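Local coordinates for conserved domain protein (Porphyromonas gingivalis, PDB 3PNN) that is a glycosyltransferase with a Rossmann-like alpha/beta/alpha fold that probably transfers a sugar from an activated donor to form a glycosidic linkage, at residues Q24-G32 with R282-T293; L79-L87 with E98-M109. One frame throughout, in Å; residues are numbered along the deposited sequence.

Contact 1 of 2, residues Q24-G32 with R282-T293; sequences QLDGIGPGG and RPGVVAKLRELT. With GOL (glycerol), chain F.
Ile28 is the apolar peg by which the loop Gln24-Gly32 is fixed to the helix Arg282-Thr293, and its branches divide the helix surface between them. CG2 packs on Leu289 CD1 at 3.5 Å, CG1 on Val286 CG2 at 3.6 Å, and CD1 reaches down to Val285 CG1 and Arg282 CG. With CG1 anti to the backbone N (chi1 -167°), the longer branch runs toward the start of the helix while CG2 stays with Leu289. A beta-branched residue suits this place because it reaches Arg282, Val285, Val286 and Leu289, joining the apolar part to the salt bridge. Gly29 CA lies 3.9 Å from Leu289 CD1, and Pro30 follows. Thr293 OG1 is turned back to Leu289 O, a hydrogen bond of 2.8 Å within the helix that fixes the hydroxyl's rotation while OG1 and the methyl CG2 pack against Pro30 CG.

The other side is polar and wetter. Arg282, extended from CG to NE, grips Asp26 side-on: NE meets OD2 at 2.8 Å in an almost straight bond (179°), and NH2 meets OD1 at 2.7 Å. The carboxylate and guanidinium planes lie 21° apart, so charge and hydrogen bonding reinforce each other and fix the rotation of both groups. NH2 also donates to O1 of a glycerol, probably from the crystallisation liquor, whose O3 donates to Gly27 O; Asp26 OD2 has a further hydrogen bond to another glycerol. A water donates to both Ile28 O and Val286 O and so bridges loop and helix.

The loop leads from strand 7-11 into helix 35-46, which adds Ile35 against Ile28. Through Ile28 and through Tyr38, which touches both Pro30 and Leu289, the C-terminal helix 282-294 is tied to the N-terminal part of the fold; Phe126 and Phe274, from other loops, also pack on Leu289.

Contact 2 of 2, residues L79-L87 with E98-M109; sequences LVFQELDRL and EKPWGTNHAVLM
With CG anti to the backbone N (chi1 180°) and its chain extended beyond, Gln82 reaches toward His105, whose own chi1 of 173° carries the imidazole out from the helix to meet it. Gln82 NE2 donates to His105 ND1 at 3.2 Å, lying close to the ring plane, and amide and ring are only 27° apart. At the far end of the ring, His105 NE2 donates to Arg86 O at 2.9 Å, tilted from the carbonyl plane. Histidine suits this place because one ring accepts at ND1 and donates at NE2, joining two points of segment Leu79-Leu87; the bonds imply a proton on NE2. Between them CE1 approaches Glu83 O at the ring edge.

Trp101 makes a second tie. Its NE1 meets a lone pair of Leu84 O at 2.9 Å, in the carbonyl plane, while Leu87 CD2 lies over one face near the rim. Trp101 CD1 in turn sits above the centre of the His105 ring. The indole thus combines a polar edge for the turn Glu83-Arg86 with broad apolar faces. Gly102, at the N-cap, has backbone angles that a side chain would not tolerate.

Met109, a selenomethionine here, packs with its bent chain beneath the start of the loop: CG is 3.6 Å from Gln82 CA, SE lies by Phe81 O, and Arg86 CB rests on SE at 3.8 Å. Its CB touches Val80 CG2 at 3.9 Å.

Strand 77-81 pairs in parallel with strand 50-55, and in the following loop Gln82 OE1 accepts a hydrogen bond from Arg56 NH2, and Glu83 OE2 from His57 N. Helix 223-239 packs on the contact, Phe232 against Leu87 and His105 and Phe235 against Trp101.

Contact 2 lies nested in the sequence between the two segments of contact 1, yet their centres are 30 Å apart and they do not touch. Each is partly buried. Contact 1 is the more peripheral, about 20 Å from the chain centre against 14 Å, and joins residues distant in sequence by an apolar patch flanked by an ion pair. Contact 2 is local, linking a strand end and its turn to the helix that soon follows, and combines hydrogen bonds from ring nitrogens and an amide with the packing of Met109 against the strand end. They share no helix or strand directly, but strand 50-55 pairs with both strand 7-11, preceding the loop of contact 1, and strand 77-81 of contact 2.

Contact 1 of 2, residues Q24-G32 with R282-T293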
loop_
_atom_site.group_PDB
_atom_site.type_symbol
_atom_site.label_atom_id
_atom_site.label_comp_id
_atom_site.label_asym_id
_atom_site.label_seq_id
_atom_site.Cartn_x
_atom_site.Cartn_y
_atom_site.Cartn_z
ATOM N N GLN A 24 5.790 -5.603 18.081
ATOM C CA GLN A 24 7.238 -5.431 18.160
ATOM C C GLN A 24 7.805 -4.837 16.873
ATOM O O GLN A 24 7.548 -5.344 15.772
ATOM C CB GLN A 24 7.912 -6.772 18.450
ATOM C CG GLN A 24 7.623 -7.318 19.839
ATOM C CD GLN A 24 8.296 -6.505 20.926
ATOM O OE1 GLN A 24 9.411 -6.018 20.742
ATOM N NE2 GLN A 24 7.623 -6.351 22.064
ATOM N N LEU A 25 8.572 -3.756 17.009
ATOM C CA LEU A 25 9.224 -3.146 15.853
ATOM C C LEU A 25 10.432 -3.964 15.440
ATOM O O LEU A 25 11.101 -4.555 16.275
ATOM C CB LEU A 25 9.641 -1.708 16.168
ATOM C CG LEU A 25 8.442 -0.791 16.446
ATOM C CD1 LEU A 25 8.877 0.655 16.612
ATOM C CD2 LEU A 25 7.419 -0.914 15.343
ATOM N N ASP A 26 10.701 -4.014 14.143
ATOM C CA ASP A 26 11.826 -4.799 13.662
ATOM C C ASP A 26 12.913 -3.867 13.121
ATOM O O ASP A 26 12.788 -3.334 12.022
ATOM C CB ASP A 26 11.344 -5.787 12.594
ATOM C CG ASP A 26 12.441 -6.726 12.115
ATOM O OD1 ASP A 26 13.599 -6.618 12.595
ATOM O OD2 ASP A 26 12.129 -7.580 11.247
ATOM N N GLY A 27 13.963 -3.657 13.915
ATOM C CA GLY A 27 15.105 -2.853 13.504
ATOM C C GLY A 27 15.949 -3.629 12.511
ATOM O O GLY A 27 17.026 -4.128 12.842
ATOM N N ILE A 28 15.446 -3.732 11.284
ATOM C CA ILE A 28 15.958 -4.695 10.318
ATOM C C ILE A 28 17.156 -4.198 9.497
ATOM O O ILE A 28 17.963 -5.005 9.028
ATOM C CB ILE A 28 14.824 -5.172 9.386
ATOM C CG1 ILE A 28 15.259 -6.392 8.580
ATOM C CG2 ILE A 28 14.331 -4.011 8.476
ATOM C CD1 ILE A 28 14.072 -7.175 7.969
ATOM N N GLY A 29 17.283 -2.882 9.330
ATOM C CA GLY A 29 18.431 -2.323 8.630
ATOM C C GLY A 29 19.679 -2.360 9.501
ATOM O O GLY A 29 19.595 -2.615 10.705
ATOM N N PRO A 30 20.853 -2.099 8.902
ATOM C CA PRO A 30 22.118 -2.223 9.642
ATOM C C PRO A 30 22.251 -1.248 10.825
ATOM O O PRO A 30 23.004 -1.525 11.763
ATOM C CB PRO A 30 23.192 -1.955 8.576
ATOM C CG PRO A 30 22.472 -1.292 7.433
ATOM C CD PRO A 30 21.058 -1.818 7.467
ATOM N N GLY A 31 21.524 -0.135 10.789
ATOM C CA GLY A 31 21.542 0.821 11.882
ATOM C C GLY A 31 20.351 0.674 12.815
ATOM O O GLY A 31 20.146 1.483 13.720
ATOM N N GLY A 32 19.558 -0.368 12.597
ATOM C CA GLY A 32 18.406 -0.615 13.443
ATOM C C GLY A 32 17.140 0.087 12.984
ATOM O O GLY A 32 16.168 0.164 13.737
ATOM N N ARG A 282 13.215 -13.429 5.974
ATOM C CA ARG A 282 13.791 -12.262 6.657
ATOM C C ARG A 282 15.320 -12.055 6.483
ATOM O O ARG A 282 15.767 -10.942 6.217
ATOM C CB ARG A 282 13.403 -12.246 8.139
ATOM C CG ARG A 282 13.774 -10.934 8.824
ATOM C CD ARG A 282 13.405 -10.927 10.322
ATOM N NE ARG A 282 13.895 -9.700 10.940
ATOM C CZ ARG A 282 15.139 -9.547 11.376
ATOM N NH1 ARG A 282 16.003 -10.553 11.277
ATOM N NH2 ARG A 282 15.517 -8.393 11.924
ATOM N N PRO A 283 16.126 -13.112 6.649
ATOM C CA PRO A 283 17.576 -12.910 6.503
ATOM C C PRO A 283 17.955 -12.320 5.133
ATOM O O PRO A 283 18.911 -11.548 5.042
ATOM C CB PRO A 283 18.137 -14.329 6.664
ATOM C CG PRO A 283 17.157 -14.987 7.568
ATOM C CD PRO A 283 15.812 -14.469 7.131
ATOM N N GLY A 284 17.199 -12.647 4.093
ATOM C CA GLY A 284 17.493 -12.129 2.768
ATOM C C GLY A 284 17.242 -10.637 2.710
ATOM O O GLY A 284 17.960 -9.896 2.039
ATOM N N VAL A 285 16.217 -10.189 3.424
ATOM C CA VAL A 285 15.905 -8.770 3.486
ATOM C C VAL A 285 16.976 -8.037 4.298
ATOM O O VAL A 285 17.443 -6.976 3.892
ATOM C CB VAL A 285 14.495 -8.525 4.074
ATOM C CG1 VAL A 285 14.235 -7.017 4.218
ATOM C CG2 VAL A 285 13.432 -9.179 3.175
ATOM N N VAL A 286 17.353 -8.593 5.448
ATOM C CA VAL A 286 18.480 -8.055 6.216
ATOM C C VAL A 286 19.714 -7.883 5.307
ATOM O O VAL A 286 20.381 -6.843 5.314
ATOM C CB VAL A 286 18.848 -8.974 7.402
ATOM C CG1 VAL A 286 20.150 -8.521 8.060
ATOM C CG2 VAL A 286 17.702 -9.015 8.448
ATOM N N ALA A 287 20.012 -8.905 4.517
ATOM C CA ALA A 287 21.194 -8.854 3.659
ATOM C C ALA A 287 21.074 -7.772 2.579
ATOM O O ALA A 287 22.048 -7.081 2.269
ATOM C CB ALA A 287 21.475 -10.225 3.036
ATOM N N LYS A 288 19.890 -7.606 2.004
ATOM C CA LYS A 288 19.715 -6.618 0.946
ATOM C C LYS A 288 19.875 -5.200 1.480
ATOM O O LYS A 288 20.493 -4.348 0.838
ATOM C CB LYS A 288 18.352 -6.763 0.268
ATOM C CG LYS A 288 18.140 -5.767 -0.857
ATOM C CD LYS A 288 19.187 -5.938 -1.954
ATOM C CE LYS A 288 18.953 -4.967 -3.097
ATOM N NZ LYS A 288 19.978 -5.143 -4.162
ATOM N N LEU A 289 19.318 -4.935 2.661
ATOM C CA LEU A 289 19.474 -3.610 3.251
ATOM C C LEU A 289 20.952 -3.325 3.577
ATOM O O LEU A 289 21.433 -2.196 3.446
ATOM C CB LEU A 289 18.615 -3.482 4.517
ATOM C CG LEU A 289 17.099 -3.488 4.261
ATOM C CD1 LEU A 289 16.339 -3.600 5.595
ATOM C CD2 LEU A 289 16.645 -2.257 3.492
ATOM N N ARG A 290 21.666 -4.346 4.032
ATOM C CA ARG A 290 23.090 -4.185 4.347
ATOM C C ARG A 290 23.877 -3.860 3.070
ATOM O O ARG A 290 24.755 -2.980 3.058
ATOM C CB ARG A 290 23.638 -5.454 5.015
ATOM C CG ARG A 290 24.910 -5.231 5.831
ATOM C CD ARG A 290 25.993 -6.275 5.549
ATOM N NE ARG A 290 25.510 -7.654 5.620
ATOM C CZ ARG A 290 25.456 -8.484 4.580
ATOM N NH1 ARG A 290 25.004 -9.723 4.736
ATOM N NH2 ARG A 290 25.857 -8.078 3.379
ATOM N N GLU A 291 23.550 -4.575 2.002
ATOM C CA GLU A 291 24.201 -4.363 0.713
ATOM C C GLU A 291 23.938 -2.967 0.129
ATOM O O GLU A 291 24.861 -2.319 -0.377
ATOM C CB GLU A 291 23.803 -5.469 -0.271
ATOM C CG GLU A 291 24.435 -6.823 0.060
ATOM C CD GLU A 291 23.712 -7.996 -0.581
ATOM O OE1 GLU A 291 22.885 -7.769 -1.488
ATOM O OE2 GLU A 291 23.971 -9.148 -0.170
ATOM N N LEU A 292 22.698 -2.495 0.206
ATOM C CA LEU A 292 22.369 -1.163 -0.290
ATOM C C LEU A 292 23.072 -0.084 0.527
ATOM O O LEU A 292 23.450 0.971 0.004
ATOM C CB LEU A 292 20.860 -0.934 -0.216
ATOM C CG LEU A 292 20.028 -1.773 -1.179
ATOM C CD1 LEU A 292 18.548 -1.664 -0.831
ATOM C CD2 LEU A 292 20.302 -1.319 -2.609
ATOM N N THR A 293 23.227 -0.345 1.819
ATOM C CA THR A 293 23.898 0.600 2.710
ATOM C C THR A 293 25.396 0.645 2.404
ATOM O O THR A 293 25.986 1.723 2.330
ATOM C CB THR A 293 23.651 0.256 4.194
ATOM O OG1 THR A 293 22.239 0.309 4.460
ATOM C CG2 THR A 293 24.385 1.238 5.112
HETATM C C1 GOL F . 19.210 -6.806 11.575
HETATM O O1 GOL F . 18.467 -7.576 12.496
HETATM C C2 GOL F . 20.562 -6.449 12.187
HETATM O O2 GOL F . 21.605 -6.919 11.363
HETATM C C3 GOL F . 20.681 -4.939 12.358
HETATM O O3 GOL F . 19.714 -4.484 13.275
HETATM O O HOH W 1 20.457 -5.024 7.585
#

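Contact 2 of 2, residues L79-L87 with E98-M109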
loop_
_atom_site.group_PDB
_atom_site.type_symbol
_atom_site.label_atom_id
_atom_site.label_comp_id
_atom_site.label_asym_id
_atom_site.label_seq_id
_atom_site.Cartn_x
_atom_site.Cartn_y
_atom_site.Cartn_z
ATOM N N LEU A 79 -1.859 11.931 12.173
ATOM C CA LEU A 79 -2.545 10.654 12.382
ATOM C C LEU A 79 -4.037 10.749 12.063
ATOM O O LEU A 79 -4.700 11.721 12.426
ATOM C CB LEU A 79 -2.398 10.189 13.832
ATOM C CG LEU A 79 -0.977 9.999 14.342
ATOM C CD1 LEU A 79 -1.000 9.541 15.811
ATOM C CD2 LEU A 79 -0.234 9.005 13.469
ATOM N N VAL A 80 -4.551 9.742 11.358
ATOM C CA VAL A 80 -5.990 9.529 11.236
ATOM C C VAL A 80 -6.301 8.128 11.737
ATOM O O VAL A 80 -5.399 7.301 11.870
ATOM C CB VAL A 80 -6.536 9.753 9.798
ATOM C CG1 VAL A 80 -6.253 11.185 9.351
ATOM C CG2 VAL A 80 -5.954 8.733 8.785
ATOM N N PHE A 81 -7.567 7.867 12.050
ATOM C CA PHE A 81 -7.907 6.651 12.789
ATOM C C PHE A 81 -8.962 5.793 12.104
ATOM O O PHE A 81 -10.048 6.270 11.777
ATOM C CB PHE A 81 -8.380 7.021 14.205
ATOM C CG PHE A 81 -7.332 7.732 15.000
ATOM C CD1 PHE A 81 -6.422 7.019 15.762
ATOM C CD2 PHE A 81 -7.223 9.116 14.939
ATOM C CE1 PHE A 81 -5.421 7.675 16.476
ATOM C CE2 PHE A 81 -6.237 9.780 15.646
ATOM C CZ PHE A 81 -5.333 9.055 16.417
ATOM N N GLN A 82 -8.648 4.517 11.913
ATOM C CA GLN A 82 -9.620 3.584 11.343
ATOM C C GLN A 82 -10.355 2.873 12.457
ATOM O O GLN A 82 -9.754 2.091 13.194
ATOM C CB GLN A 82 -8.931 2.542 10.453
ATOM C CG GLN A 82 -9.918 1.528 9.838
ATOM C CD GLN A 82 -9.237 0.327 9.183
ATOM O OE1 GLN A 82 -8.201 -0.152 9.654
ATOM N NE2 GLN A 82 -9.837 -0.183 8.107
ATOM N N GLU A 83 -11.652 3.148 12.591
ATOM C CA GLU A 83 -12.482 2.461 13.574
ATOM C C GLU A 83 -13.681 1.790 12.898
ATOM O O GLU A 83 -14.137 2.219 11.835
ATOM C CB GLU A 83 -12.940 3.421 14.678
ATOM C CG GLU A 83 -11.804 4.192 15.378
ATOM C CD GLU A 83 -10.758 3.293 16.060
ATOM O OE1 GLU A 83 -11.108 2.181 16.522
ATOM O OE2 GLU A 83 -9.576 3.710 16.142
ATOM N N LEU A 84 -14.188 0.737 13.524
ATOM C CA LEU A 84 -15.292 -0.036 12.963
ATOM C C LEU A 84 -16.557 0.790 12.737
ATOM O O LEU A 84 -17.323 0.516 11.815
ATOM C CB LEU A 84 -15.606 -1.239 13.862
ATOM C CG LEU A 84 -14.538 -2.327 13.985
ATOM C CD1 LEU A 84 -14.846 -3.247 15.170
ATOM C CD2 LEU A 84 -14.424 -3.116 12.685
ATOM N N ASP A 85 -16.776 1.794 13.583
ATOM C CA ASP A 85 -18.012 2.573 13.533
ATOM C C ASP A 85 -17.921 3.807 12.630
ATOM O O ASP A 85 -18.863 4.596 12.551
ATOM C CB ASP A 85 -18.477 2.967 14.945
ATOM C CG ASP A 85 -17.523 3.936 15.634
ATOM O OD1 ASP A 85 -16.455 4.250 15.064
ATOM O OD2 ASP A 85 -17.843 4.387 16.757
ATOM N N ARG A 86 -16.789 3.974 11.951
ATOM C CA ARG A 86 -16.634 5.089 11.021
ATOM C C ARG A 86 -17.217 4.736 9.658
ATOM O O ARG A 86 -16.493 4.417 8.714
ATOM C CB ARG A 86 -15.168 5.509 10.910
ATOM C CG ARG A 86 -14.917 6.923 11.415
ATOM C CD ARG A 86 -13.917 6.961 12.563
ATOM N NE ARG A 86 -14.498 6.578 13.846
ATOM C CZ ARG A 86 -13.916 6.796 15.023
ATOM N NH1 ARG A 86 -14.517 6.414 16.140
ATOM N NH2 ARG A 86 -12.738 7.399 15.083
ATOM N N LEU A 87 -18.545 4.803 9.577
ATOM C CA LEU A 87 -19.305 4.402 8.402
ATOM C C LEU A 87 -20.119 5.575 7.881
ATOM O O LEU A 87 -20.394 6.515 8.623
ATOM C CB LEU A 87 -20.267 3.267 8.781
ATOM C CG LEU A 87 -19.620 2.004 9.350
ATOM C CD1 LEU A 87 -20.678 1.055 9.905
ATOM C CD2 LEU A 87 -18.779 1.330 8.277
ATOM N N GLU A 98 -16.182 -7.662 14.105
ATOM C CA GLU A 98 -14.932 -7.340 14.784
ATOM C C GLU A 98 -13.792 -7.092 13.792
ATOM O O GLU A 98 -12.875 -6.322 14.073
ATOM C CB GLU A 98 -14.550 -8.443 15.776
ATOM C CG GLU A 98 -14.510 -9.842 15.175
ATOM C CD GLU A 98 -14.570 -10.936 16.232
ATOM O OE1 GLU A 98 -14.302 -10.640 17.419
ATOM O OE2 GLU A 98 -14.887 -12.093 15.875
ATOM N N LYS A 99 -13.859 -7.744 12.637
ATOM C CA LYS A 99 -12.832 -7.606 11.616
ATOM C C LYS A 99 -12.901 -6.233 10.940
ATOM O O LYS A 99 -13.973 -5.793 10.531
ATOM C CB LYS A 99 -12.998 -8.711 10.576
ATOM C CG LYS A 99 -11.994 -8.652 9.444
ATOM C CD LYS A 99 -12.079 -9.913 8.605
ATOM C CE LYS A 99 -10.894 -10.040 7.670
ATOM N NZ LYS A 99 -10.758 -11.437 7.166
ATOM N N PRO A 100 -11.753 -5.543 10.838
ATOM C CA PRO A 100 -11.720 -4.229 10.185
ATOM C C PRO A 100 -12.241 -4.295 8.753
ATOM O O PRO A 100 -12.088 -5.316 8.079
ATOM C CB PRO A 100 -10.233 -3.862 10.194
ATOM C CG PRO A 100 -9.687 -4.596 11.409
ATOM C CD PRO A 100 -10.474 -5.886 11.481
ATOM N N TRP A 101 -12.828 -3.196 8.295
ATOM C CA TRP A 101 -13.527 -3.169 7.011
ATOM C C TRP A 101 -12.661 -3.343 5.771
ATOM O O TRP A 101 -13.183 -3.669 4.705
ATOM C CB TRP A 101 -14.363 -1.898 6.890
ATOM C CG TRP A 101 -15.499 -1.859 7.855
ATOM C CD1 TRP A 101 -15.630 -1.029 8.930
ATOM C CD2 TRP A 101 -16.678 -2.685 7.841
ATOM N NE1 TRP A 101 -16.810 -1.284 9.584
ATOM C CE2 TRP A 101 -17.473 -2.294 8.936
ATOM C CE3 TRP A 101 -17.133 -3.715 7.011
ATOM C CZ2 TRP A 101 -18.700 -2.900 9.229
ATOM C CZ3 TRP A 101 -18.360 -4.312 7.295
ATOM C CH2 TRP A 101 -19.128 -3.902 8.397
ATOM N N GLY A 102 -11.352 -3.108 5.885
ATOM C CA GLY A 102 -10.452 -3.358 4.767
ATOM C C GLY A 102 -9.592 -2.166 4.364
ATOM O O GLY A 102 -9.810 -1.052 4.840
ATOM N N THR A 103 -8.623 -2.386 3.480
ATOM C CA THR A 103 -7.677 -1.326 3.122
ATOM C C THR A 103 -8.296 -0.063 2.518
ATOM O O THR A 103 -7.778 1.038 2.734
ATOM C CB THR A 103 -6.553 -1.810 2.171
ATOM O OG1 THR A 103 -7.134 -2.296 0.950
ATOM C CG2 THR A 103 -5.741 -2.911 2.836
ATOM N N ASN A 104 -9.361 -0.199 1.731
ATOM C CA ASN A 104 -9.939 1.009 1.146
ATOM C C ASN A 104 -10.805 1.755 2.177
ATOM O O ASN A 104 -11.009 2.954 2.050
ATOM C CB ASN A 104 -10.677 0.730 -0.176
ATOM C CG ASN A 104 -10.610 1.907 -1.148
ATOM O OD1 ASN A 104 -11.086 3.002 -0.855
ATOM N ND2 ASN A 104 -10.037 1.674 -2.320
ATOM N N HIS A 105 -11.265 1.063 3.224
ATOM C CA HIS A 105 -11.912 1.766 4.341
ATOM C C HIS A 105 -10.859 2.563 5.133
ATOM O O HIS A 105 -11.092 3.700 5.533
ATOM C CB HIS A 105 -12.676 0.807 5.259
ATOM C CG HIS A 105 -13.214 1.450 6.503
ATOM N ND1 HIS A 105 -12.644 1.263 7.747
ATOM C CD2 HIS A 105 -14.273 2.272 6.697
ATOM C CE1 HIS A 105 -13.329 1.942 8.651
ATOM N NE2 HIS A 105 -14.325 2.562 8.041
ATOM N N ALA A 106 -9.696 1.958 5.344
ATOM C CA ALA A 106 -8.557 2.672 5.920
ATOM C C ALA A 106 -8.197 3.927 5.114
ATOM O O ALA A 106 -7.938 4.985 5.690
ATOM C CB ALA A 106 -7.357 1.744 6.041
ATOM N N VAL A 107 -8.186 3.824 3.786
ATOM C CA VAL A 107 -7.920 4.985 2.943
ATOM C C VAL A 107 -8.949 6.105 3.167
ATOM O O VAL A 107 -8.593 7.287 3.252
ATOM C CB VAL A 107 -7.886 4.611 1.429
ATOM C CG1 VAL A 107 -7.853 5.867 0.570
ATOM C CG2 VAL A 107 -6.667 3.735 1.120
ATOM N N LEU A 108 -10.223 5.736 3.248
ATOM C CA LEU A 108 -11.283 6.717 3.486
ATOM C C LEU A 108 -11.036 7.560 4.745
ATOM O O LEU A 108 -11.526 8.678 4.851
ATOM C CB LEU A 108 -12.651 6.034 3.586
ATOM C CG LEU A 108 -13.313 5.702 2.246
ATOM C CD1 LEU A 108 -14.533 4.839 2.460
ATOM C CD2 LEU A 108 -13.684 6.999 1.509
HETATM N N MSE A 109 -10.281 7.032 5.700
HETATM C CA MSE A 109 -10.019 7.775 6.941
HETATM C C MSE A 109 -9.194 9.058 6.698
HETATM O O MSE A 109 -9.210 9.985 7.523
HETATM C CB MSE A 109 -9.310 6.889 7.975
HETATM C CG MSE A 109 -10.110 5.630 8.374
HETATM SE SE MSE A 109 -11.855 5.951 9.176
HETATM C CE MSE A 109 -12.912 5.825 7.525
HETATM O O HOH W 2 -8.626 -2.832 7.301
#